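PDB 1F9V: kinesin-like protein KAR3 from Saccharomyces cerevisiae, which binds ADP and magnesium in its kinesin motor domain and probably couples ATP hydrolysis to movement along microtubules. Local coordinates for residues 135-140 and 219-224; 85-90 and 304-309. The protein carries 2 engineered substitutions. All coordinates share one frame; numbering follows the deposited sequence.

Contact 1 (135-140 and 219-224)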
loop_
_atom_site.group_PDB
_atom_site.type_symbol
_atom_site.label_atom_id
_atom_site.label_comp_id
_atom_site.label_asym_id
_atom_site.label_seq_id
_atom_site.Cartn_x
_atom_site.Cartn_y
_atom_site.Cartn_z
ATOM N N CYS A 135 -8.461 7.532 -13.844
ATOM C CA CYS A 135 -8.199 7.376 -12.422
ATOM C C CYS A 135 -9.111 8.168 -11.506
ATOM O O CYS A 135 -9.825 9.075 -11.935
ATOM C CB CYS A 135 -6.750 7.784 -12.133
ATOM S SG CYS A 135 -6.409 9.564 -12.368
ATOM N N GLU A 136 -9.067 7.804 -10.229
ATOM C CA GLU A 136 -9.815 8.479 -9.184
ATOM C C GLU A 136 -8.837 8.593 -8.022
ATOM O O GLU A 136 -7.918 7.777 -7.897
ATOM C CB GLU A 136 -11.027 7.657 -8.737
ATOM C CG GLU A 136 -12.083 7.439 -9.807
ATOM C CD GLU A 136 -11.832 6.182 -10.608
ATOM O OE1 GLU A 136 -11.550 5.135 -9.989
ATOM O OE2 GLU A 136 -11.910 6.231 -11.853
ATOM N N PHE A 137 -9.024 9.612 -7.196
ATOM C CA PHE A 137 -8.180 9.822 -6.023
ATOM C C PHE A 137 -9.128 10.176 -4.890
ATOM O O PHE A 137 -9.712 11.269 -4.862
ATOM C CB PHE A 137 -7.174 10.958 -6.266
ATOM C CG PHE A 137 -6.012 10.970 -5.301
ATOM C CD1 PHE A 137 -5.771 9.896 -4.446
ATOM C CD2 PHE A 137 -5.163 12.066 -5.248
ATOM C CE1 PHE A 137 -4.696 9.918 -3.551
ATOM C CE2 PHE A 137 -4.091 12.097 -4.359
ATOM C CZ PHE A 137 -3.860 11.019 -3.510
ATOM N N ILE A 138 -9.294 9.237 -3.967
ATOM C CA ILE A 138 -10.193 9.434 -2.846
ATOM C C ILE A 138 -9.481 9.197 -1.529
ATOM O O ILE A 138 -8.332 8.761 -1.494
ATOM C CB ILE A 138 -11.395 8.445 -2.913
ATOM C CG1 ILE A 138 -10.894 7.005 -2.760
ATOM C CG2 ILE A 138 -12.141 8.598 -4.245
ATOM C CD1 ILE A 138 -11.991 5.978 -2.509
ATOM N N GLU A 139 -10.179 9.499 -0.445
ATOM C CA GLU A 139 -9.652 9.249 0.878
ATOM C C GLU A 139 -10.805 8.700 1.705
ATOM O O GLU A 139 -11.971 8.982 1.426
ATOM C CB GLU A 139 -9.110 10.534 1.514
ATOM C CG GLU A 139 -10.105 11.231 2.409
ATOM C CD GLU A 139 -9.558 12.493 3.044
ATOM O OE1 GLU A 139 -8.335 12.744 2.953
ATOM O OE2 GLU A 139 -10.368 13.235 3.636
ATOM N N ILE A 140 -10.473 7.879 2.693
ATOM C CA ILE A 140 -11.470 7.343 3.596
ATOM C C ILE A 140 -11.078 7.915 4.950
ATOM O O ILE A 140 -9.967 7.688 5.433
ATOM C CB ILE A 140 -11.448 5.800 3.645
ATOM C CG1 ILE A 140 -12.039 5.232 2.349
ATOM C CG2 ILE A 140 -12.275 5.303 4.832
ATOM C CD1 ILE A 140 -11.883 3.738 2.202
ATOM N N SER A 219 -5.601 7.239 1.989
ATOM C CA SER A 219 -5.689 7.909 0.702
ATOM C C SER A 219 -5.524 6.818 -0.349
ATOM O O SER A 219 -4.590 6.016 -0.289
ATOM C CB SER A 219 -4.597 8.974 0.588
ATOM O OG SER A 219 -4.759 9.938 1.615
ATOM N N ILE A 220 -6.439 6.780 -1.310
ATOM C CA ILE A 220 -6.413 5.738 -2.329
ATOM C C ILE A 220 -6.398 6.268 -3.758
ATOM O O ILE A 220 -7.324 6.957 -4.180
ATOM C CB ILE A 220 -7.639 4.796 -2.151
ATOM C CG1 ILE A 220 -7.714 4.322 -0.697
ATOM C CG2 ILE A 220 -7.537 3.603 -3.087
ATOM C CD1 ILE A 220 -9.070 4.481 -0.063
ATOM N N PHE A 221 -5.334 5.952 -4.491
ATOM C CA PHE A 221 -5.202 6.366 -5.885
ATOM C C PHE A 221 -5.597 5.149 -6.725
ATOM O O PHE A 221 -4.916 4.122 -6.728
ATOM C CB PHE A 221 -3.755 6.791 -6.175
ATOM C CG PHE A 221 -3.601 7.633 -7.410
ATOM C CD1 PHE A 221 -3.490 7.039 -8.660
ATOM C CD2 PHE A 221 -3.564 9.023 -7.323
ATOM C CE1 PHE A 221 -3.346 7.816 -9.812
ATOM C CE2 PHE A 221 -3.421 9.810 -8.470
ATOM C CZ PHE A 221 -3.313 9.198 -9.717
ATOM N N ILE A 222 -6.715 5.268 -7.434
ATOM C CA ILE A 222 -7.221 4.170 -8.246
ATOM C C ILE A 222 -6.976 4.415 -9.722
ATOM O O ILE A 222 -7.313 5.475 -10.246
ATOM C CB ILE A 222 -8.741 3.961 -8.000
ATOM C CG1 ILE A 222 -9.000 3.773 -6.500
ATOM C CG2 ILE A 222 -9.236 2.759 -8.782
ATOM C CD1 ILE A 222 -10.473 3.770 -6.103
ATOM N N ILE A 223 -6.387 3.424 -10.379
ATOM C CA ILE A 223 -6.069 3.497 -11.799
ATOM C C ILE A 223 -6.722 2.336 -12.541
ATOM O O ILE A 223 -6.604 1.182 -12.127
ATOM C CB ILE A 223 -4.543 3.397 -12.033
ATOM C CG1 ILE A 223 -3.835 4.600 -11.401
ATOM C CG2 ILE A 223 -4.250 3.291 -13.526
ATOM C CD1 ILE A 223 -2.380 4.340 -11.045
ATOM N N HIS A 224 -7.410 2.643 -13.637
ATOM C CA HIS A 224 -8.047 1.604 -14.441
ATOM C C HIS A 224 -7.353 1.541 -15.799
ATOM O O HIS A 224 -7.163 2.565 -16.456
ATOM C CB HIS A 224 -9.535 1.914 -14.618
ATOM C CG HIS A 224 -10.236 2.240 -13.335
ATOM N ND1 HIS A 224 -10.588 1.276 -12.415
ATOM C CD2 HIS A 224 -10.635 3.423 -12.814
ATOM C CE1 HIS A 224 -11.177 1.852 -11.382
ATOM N NE2 HIS A 224 -11.218 3.153 -11.598
HETATM O O HOH W 1 -5.823 12.368 2.279
#
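Phe-221 drives the edge of its ring at the face of Phe-137, with CD2 only 3.7 Å from Phe-137 CG and toward the rim of that face; the planes stand 58° apart in a T-shaped (edge-to-face) pair. The two side chains, as distinct from the ring planes, cross at about a right angle. Beside them, Cys-135 SG sits obliquely against Phe-221 CZ at 4.1 Å, a sulfur-aromatic contact, and helix 192-199 closes over this face. The other face is equally tight at its isoleucine end: Ile-140 CD1 meets Ile-220 CD1 at 3.7 Å, Ile-138 lies against Ile-220, and helix 297-306 packs on all three.

Polar groups take over at the partly exposed Glu-136, whose chain bends at chi2 (90°), which brings the carboxylate to the edge of the His-224 ring, the two planes 30° apart. OE1 accepts from His-224 NE2 at 2.6 Å through its syn lone pair. The His-224 ring is fixed at its far nitrogen too, by Thr-239, while Ser-183 holds Glu-136 OE2. A glutamine in place of Glu-136 would probably weaken this grip, leaving His-224 without the negative charge that now faces its NE2. At the other, looser end a water links two side chains, donating to Glu-139 OE1 at 2.6 Å and lying 2.7 Å from Ser-219 OG.

Four backbone hydrogen bonds join the strands, two each for Glu-136/Ile-222 and Ile-138/Ile-220, the shortest being Ile-220 N to Ile-138 O at 2.7 Å. They alternate with the non-hydrogen-bonded pairs Cys-135/Ile-223, Phe-137/Phe-221 and Glu-139/Ser-219, as in any regular antiparallel strand pair, here in the central mixed sheet of the kinesin motor domain, with helices on both faces.

Contact 2 (85-90 and 304-309)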
loop_
_atom_site.group_PDB
_atom_site.type_symbol
_atom_site.label_atom_id
_atom_site.label_comp_id
_atom_site.label_asym_id
_atom_site.label_seq_id
_atom_site.Cartn_x
_atom_site.Cartn_y
_atom_site.Cartn_z
ATOM N N ASN A 85 -5.744 -7.305 -11.150
ATOM C CA ASN A 85 -6.029 -6.175 -10.292
ATOM C C ASN A 85 -4.839 -6.149 -9.342
ATOM O O ASN A 85 -4.293 -7.204 -8.995
ATOM C CB ASN A 85 -7.307 -6.392 -9.497
ATOM C CG ASN A 85 -8.547 -6.267 -10.354
ATOM O OD1 ASN A 85 -8.553 -5.568 -11.370
ATOM N ND2 ASN A 85 -9.606 -6.947 -9.946
ATOM N N VAL A 86 -4.453 -4.954 -8.919
ATOM C CA VAL A 86 -3.300 -4.808 -8.045
ATOM C C VAL A 86 -3.593 -3.879 -6.884
ATOM O O VAL A 86 -4.243 -2.850 -7.054
ATOM C CB VAL A 86 -2.094 -4.239 -8.850
ATOM C CG1 VAL A 86 -0.982 -3.782 -7.905
ATOM C CG2 VAL A 86 -1.594 -5.275 -9.827
ATOM N N CYS A 87 -3.112 -4.255 -5.701
ATOM C CA CYS A 87 -3.265 -3.426 -4.509
ATOM C C CYS A 87 -1.891 -3.263 -3.870
ATOM O O CYS A 87 -1.146 -4.234 -3.735
ATOM C CB CYS A 87 -4.196 -4.076 -3.475
ATOM S SG CYS A 87 -5.965 -3.887 -3.784
ATOM N N ILE A 88 -1.555 -2.031 -3.504
ATOM C CA ILE A 88 -0.300 -1.755 -2.815
ATOM C C ILE A 88 -0.681 -0.909 -1.612
ATOM O O ILE A 88 -1.253 0.173 -1.764
ATOM C CB ILE A 88 0.699 -0.977 -3.696
ATOM C CG1 ILE A 88 1.107 -1.840 -4.897
ATOM C CG2 ILE A 88 1.923 -0.592 -2.858
ATOM C CD1 ILE A 88 2.108 -1.182 -5.841
ATOM N N PHE A 89 -0.388 -1.411 -0.414
ATOM C CA PHE A 89 -0.719 -0.683 0.806
ATOM C C PHE A 89 0.536 -0.227 1.552
ATOM O O PHE A 89 1.360 -1.059 1.937
ATOM C CB PHE A 89 -1.533 -1.559 1.773
ATOM C CG PHE A 89 -2.846 -2.050 1.223
ATOM C CD1 PHE A 89 -4.002 -1.294 1.370
ATOM C CD2 PHE A 89 -2.932 -3.297 0.610
ATOM C CE1 PHE A 89 -5.235 -1.778 0.917
ATOM C CE2 PHE A 89 -4.157 -3.792 0.152
ATOM C CZ PHE A 89 -5.311 -3.030 0.308
ATOM N N ALA A 90 0.684 1.076 1.754
ATOM C CA ALA A 90 1.819 1.588 2.520
ATOM C C ALA A 90 1.296 1.677 3.955
ATOM O O ALA A 90 0.342 2.410 4.230
ATOM C CB ALA A 90 2.239 2.955 2.018
ATOM N N TYR A 304 -12.922 -6.778 -4.754
ATOM C CA TYR A 304 -12.646 -7.413 -6.042
ATOM C C TYR A 304 -11.168 -7.319 -6.455
ATOM O O TYR A 304 -10.708 -8.084 -7.304
ATOM C CB TYR A 304 -13.523 -6.802 -7.142
ATOM C CG TYR A 304 -14.984 -7.181 -7.050
ATOM C CD1 TYR A 304 -15.374 -8.435 -6.571
ATOM C CD2 TYR A 304 -15.980 -6.285 -7.444
ATOM C CE1 TYR A 304 -16.726 -8.788 -6.489
ATOM C CE2 TYR A 304 -17.332 -6.626 -7.368
ATOM C CZ TYR A 304 -17.699 -7.878 -6.889
ATOM O OH TYR A 304 -19.031 -8.220 -6.818
ATOM N N SER A 305 -10.438 -6.376 -5.863
ATOM C CA SER A 305 -9.022 -6.203 -6.173
ATOM C C SER A 305 -8.168 -6.955 -5.153
ATOM O O SER A 305 -6.938 -6.933 -5.220
ATOM C CB SER A 305 -8.650 -4.715 -6.174
ATOM O OG SER A 305 -9.048 -4.086 -7.385
ATOM N N LEU A 306 -8.831 -7.628 -4.217
ATOM C CA LEU A 306 -8.146 -8.390 -3.180
ATOM C C LEU A 306 -8.392 -9.882 -3.356
ATOM O O LEU A 306 -7.726 -10.707 -2.746
ATOM C CB LEU A 306 -8.644 -7.958 -1.799
ATOM C CG LEU A 306 -8.185 -6.585 -1.300
ATOM C CD1 LEU A 306 -8.912 -6.218 -0.021
ATOM C CD2 LEU A 306 -6.680 -6.616 -1.061
ATOM N N THR A 307 -9.355 -10.225 -4.200
ATOM C CA THR A 307 -9.698 -11.618 -4.425
ATOM C C THR A 307 -9.397 -12.063 -5.841
ATOM O O THR A 307 -8.933 -11.278 -6.663
ATOM C CB THR A 307 -11.184 -11.865 -4.121
ATOM O OG1 THR A 307 -11.986 -10.928 -4.849
ATOM C CG2 THR A 307 -11.449 -11.695 -2.630
ATOM N N GLY A 308 -9.670 -13.330 -6.130
ATOM C CA GLY A 308 -9.398 -13.847 -7.457
ATOM C C GLY A 308 -7.898 -14.025 -7.627
ATOM O O GLY A 308 -7.212 -14.523 -6.728
ATOM N N ASP A 309 -7.380 -13.619 -8.777
ATOM C CA ASP A 309 -5.948 -13.738 -9.033
ATOM C C ASP A 309 -5.290 -12.380 -8.818
ATOM O O ASP A 309 -4.178 -12.135 -9.287
ATOM C CB ASP A 309 -5.703 -14.213 -10.464
ATOM C CG ASP A 309 -6.652 -13.574 -11.453
ATOM O OD1 ASP A 309 -6.914 -14.200 -12.504
ATOM O OD2 ASP A 309 -7.135 -12.452 -11.177
HETATM O O HOH W 2 -6.976 -9.942 -10.648
#
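Asn-85 lies with its side chain against the last turn of helix 297-306, its CB 3.6 Å from Ser-305 OG and its amide carried on to Tyr-304. ND2 donates to Tyr-304 O at 3.1 Å, but not along a lone pair: the nitrogen stands above the carbonyl plane, 50° out of it, and the bond is bent to 142° at the hydrogen. The amide's other end is held by the backbone N of Thr-239, which bonds OD1, so both ends of the flat group are fixed. Two residues on, Cys-87 points the same way, with SG anti to its carbonyl carbon (chi1 -80°), which lays the sulfur against Ser-305 CB at 3.7 Å and Leu-306 CD2 at 3.9 Å. That same methyl then meets the edge of the Phe-89 ring, in its plane, at CE2 (4.0 Å), the two side chains crossing at a slant. Just ahead of the strand, a water links Asn-85 N to Asp-309 OD2. The chemistry thus grades from one bent hydrogen bond and a water bridge to apolar contact: the polar end probably fixes the Asn-85 amide against the helix end, while Cys-87 and Phe-89 make nonpolar contact with Leu-306.

Contact 1 and contact 2 sit on the same central sheet, their centres 13 Å apart and their nearest atoms about 7 Å apart, without touching. Strand 235-244 lies between their strands, pairing with both 218-228 and 86-91; the hydroxyl of its Thr-239 serves contact 1 and its backbone N contact 2. Helix 297-306 also reaches both. Along the chain, contact 1 is nested within the loop that contact 2 closes. The model holds two ADP pockets. The Ser-219 side chain is about 8 Å from the magnesium ion and about 9 Å from an ADP, near the probable P-loop without touching it; the Cys-87 side chain is about 9 Å from a bound ADP.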